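Local coordinates for protein aminotransferase, class I and II (Erwinia tasmaniensis, PDB 5Z0Q) that belongs to the class I and II aminotransferase family and binds pyridoxal-5'-phosphate as an assembly of two chains, at residues A[99-104]-A[125-130]. Numbering follows the deposited sequence.
Sequences GVVTGI and YPPFFL. With PLP (pyridoxal-5'-phosphate), chain M.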
loop_
_atom_site.group_PDB
_atom_site.type_symbol
_atom_site.label_atom_id
_atom_site.label_comp_id
_atom_site.label_asym_id
_atom_site.label_seq_id
_atom_site.Cartn_x
_atom_site.Cartn_y
_atom_site.Cartn_z
ATOM N N GLY A 99 -2.099 5.977 -1.349
ATOM C CA GLY A 99 -1.240 7.144 -1.292
ATOM C C GLY A 99 -1.282 7.940 -2.582
ATOM O O GLY A 99 -1.864 7.536 -3.586
ATOM N N VAL A 100 -0.639 9.105 -2.527
ATOM C CA VAL A 100 -0.596 10.014 -3.668
ATOM C C VAL A 100 0.750 9.877 -4.368
ATOM O O VAL A 100 0.841 10.018 -5.592
ATOM C CB VAL A 100 -0.854 11.467 -3.230
ATOM C CG1 VAL A 100 -0.875 12.398 -4.436
ATOM C CG2 VAL A 100 -2.160 11.561 -2.455
ATOM N N VAL A 101 1.800 9.597 -3.591
ATOM C CA VAL A 101 3.136 9.459 -4.166
ATOM C C VAL A 101 3.176 8.300 -5.153
ATOM O O VAL A 101 3.819 8.385 -6.207
ATOM C CB VAL A 101 4.184 9.290 -3.049
ATOM C CG1 VAL A 101 5.574 9.098 -3.644
ATOM C CG2 VAL A 101 4.162 10.490 -2.120
ATOM N N THR A 102 2.485 7.203 -4.833
ATOM C CA THR A 102 2.427 6.079 -5.759
ATOM C C THR A 102 1.691 6.448 -7.043
ATOM O O THR A 102 2.044 5.954 -8.118
ATOM C CB THR A 102 1.768 4.868 -5.092
ATOM O OG1 THR A 102 1.679 3.791 -6.032
ATOM C CG2 THR A 102 0.372 5.214 -4.584
ATOM N N GLY A 103 0.684 7.321 -6.956
ATOM C CA GLY A 103 0.006 7.775 -8.157
ATOM C C GLY A 103 0.891 8.618 -9.053
ATOM O O GLY A 103 0.742 8.594 -10.279
ATOM N N ILE A 104 1.819 9.370 -8.461
ATOM C CA ILE A 104 2.764 10.148 -9.256
ATOM C C ILE A 104 3.732 9.226 -9.986
ATOM O O ILE A 104 4.045 9.437 -11.164
ATOM C CB ILE A 104 3.504 11.155 -8.358
ATOM C CG1 ILE A 104 2.518 12.157 -7.755
ATOM C CG2 ILE A 104 4.595 11.871 -9.138
ATOM C CD1 ILE A 104 3.139 13.093 -6.741
ATOM N N TYR A 125 6.968 19.655 -4.828
ATOM C CA TYR A 125 6.976 18.440 -4.028
ATOM C C TYR A 125 8.068 17.496 -4.535
ATOM O O TYR A 125 8.095 17.177 -5.732
ATOM C CB TYR A 125 5.597 17.778 -4.101
ATOM C CG TYR A 125 5.372 16.609 -3.169
ATOM C CD1 TYR A 125 5.711 16.687 -1.825
ATOM C CD2 TYR A 125 4.781 15.439 -3.628
ATOM C CE1 TYR A 125 5.495 15.621 -0.972
ATOM C CE2 TYR A 125 4.558 14.368 -2.781
ATOM C CZ TYR A 125 4.918 14.465 -1.454
ATOM O OH TYR A 125 4.698 13.402 -0.608
ATOM N N PRO A 126 8.982 17.051 -3.673
ATOM C CA PRO A 126 10.198 16.349 -4.134
ATOM C C PRO A 126 9.908 15.157 -5.036
ATOM O O PRO A 126 10.632 14.960 -6.024
ATOM C CB PRO A 126 10.870 15.916 -2.823
ATOM C CG PRO A 126 10.444 16.954 -1.844
ATOM C CD PRO A 126 9.041 17.357 -2.231
ATOM N N PRO A 127 8.891 14.328 -4.754
ATOM C CA PRO A 127 8.626 13.190 -5.655
ATOM C C PRO A 127 8.310 13.580 -7.094
ATOM O O PRO A 127 8.294 12.694 -7.958
ATOM C CB PRO A 127 7.428 12.493 -4.998
ATOM C CG PRO A 127 7.572 12.804 -3.574
ATOM C CD PRO A 127 8.062 14.220 -3.536
ATOM N N PHE A 128 8.071 14.861 -7.383
ATOM C CA PHE A 128 7.722 15.251 -8.748
ATOM C C PHE A 128 8.906 15.100 -9.694
ATOM O O PHE A 128 8.733 14.690 -10.847
ATOM C CB PHE A 128 7.191 16.681 -8.768
ATOM C CG PHE A 128 5.713 16.772 -8.545
ATOM C CD1 PHE A 128 5.176 16.567 -7.288
ATOM C CD2 PHE A 128 4.859 17.052 -9.595
ATOM C CE1 PHE A 128 3.817 16.647 -7.081
ATOM C CE2 PHE A 128 3.500 17.134 -9.395
ATOM C CZ PHE A 128 2.978 16.931 -8.137
ATOM N N PHE A 129 10.112 15.434 -9.239
ATOM C CA PHE A 129 11.309 15.176 -10.026
ATOM C C PHE A 129 12.070 13.944 -9.556
ATOM O O PHE A 129 13.024 13.531 -10.225
ATOM C CB PHE A 129 12.238 16.400 -10.020
ATOM C CG PHE A 129 12.612 16.881 -8.648
ATOM C CD1 PHE A 129 11.832 17.819 -7.993
ATOM C CD2 PHE A 129 13.755 16.412 -8.022
ATOM C CE1 PHE A 129 12.176 18.270 -6.734
ATOM C CE2 PHE A 129 14.105 16.859 -6.762
ATOM C CZ PHE A 129 13.314 17.790 -6.118
ATOM N N LEU A 130 11.669 13.347 -8.431
ATOM C CA LEU A 130 12.258 12.083 -8.005
ATOM C C LEU A 130 11.687 10.903 -8.780
ATOM O O LEU A 130 12.396 9.918 -9.009
ATOM C CB LEU A 130 12.040 11.876 -6.505
ATOM C CG LEU A 130 13.265 12.043 -5.603
ATOM C CD1 LEU A 130 13.872 13.431 -5.758
ATOM C CD2 LEU A 130 12.903 11.770 -4.151
HETATM N N1 PLP M . 1.209 15.362 -2.708
HETATM C C2 PLP M . 1.659 16.546 -2.158
HETATM C C2A PLP M . 1.892 17.741 -3.035
HETATM C C3 PLP M . 1.892 16.633 -0.791
HETATM O O3 PLP M . 2.339 17.808 -0.245
HETATM C C4 PLP M . 1.674 15.526 0.023
HETATM C C4A PLP M . 1.754 15.663 1.514
HETATM C C5 PLP M . 1.225 14.337 -0.538
HETATM C C6 PLP M . 0.991 14.260 -1.907
HETATM C C5A PLP M . 0.989 13.139 0.355
HETATM O O4P PLP M . 1.053 11.938 -0.381
HETATM P P PLP M . 1.115 10.533 0.403
HETATM O O1P PLP M . 2.192 10.596 1.461
HETATM O O2P PLP M . 1.426 9.415 -0.566
HETATM O O3P PLP M . -0.226 10.287 1.052
#
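Val101 and Ile104, on the first turn of helix 101-111, meet Tyr125, Pro127 and Phe128 beside the PLP pocket of a fold-type I aminotransferase, a pocket to which Val101 and Tyr125 themselves belong. The contact illustrates how a helix start and a neighbouring loop can share one ligand: 99-104 grips one phosphate oxygen, while 125-130 supplies an aromatic cover for the pyridine ring. Backbone N-H groups of Val100 and Val101 both bond PLP O2P, the second almost straight (175°), and the helix start would be expected to favour the negative charge there. A hydroxyl, Tyr66 OH of the second subunit, also bonds PLP.

The tight part gathers around the Tyr125 ring. Its CG stands anti to the backbone N (chi1 -172°), which carries the ring across to PLP. PLP C2 lies 3.6 Å above the Tyr125 ring plane, with Pro127 CD on the opposite face. Val101 CG2 and Ile104 CD1 reach the ring's edge, the methyl CG2 lying 4.0 Å from Tyr125 CE2. Deeper in, Ile104 CD1 meets the Phe128 ring obliquely, 3.6 Å from CE1; both residues are buried and also touch Asp204 of strand 200-204.

Packing is looser where Val101 and Pro127, both partly exposed, cross at about a right angle. The contact there is mainly the methyl CG1 against the CB-CG side of the proline ring, and no hydrogen bond joins the two segments anywhere. Val101 divides its branches between the two regions: CG2 turns to the tyrosine, whereas CG1, anti to the backbone N, rests 4.1 Å from Pro127 CB.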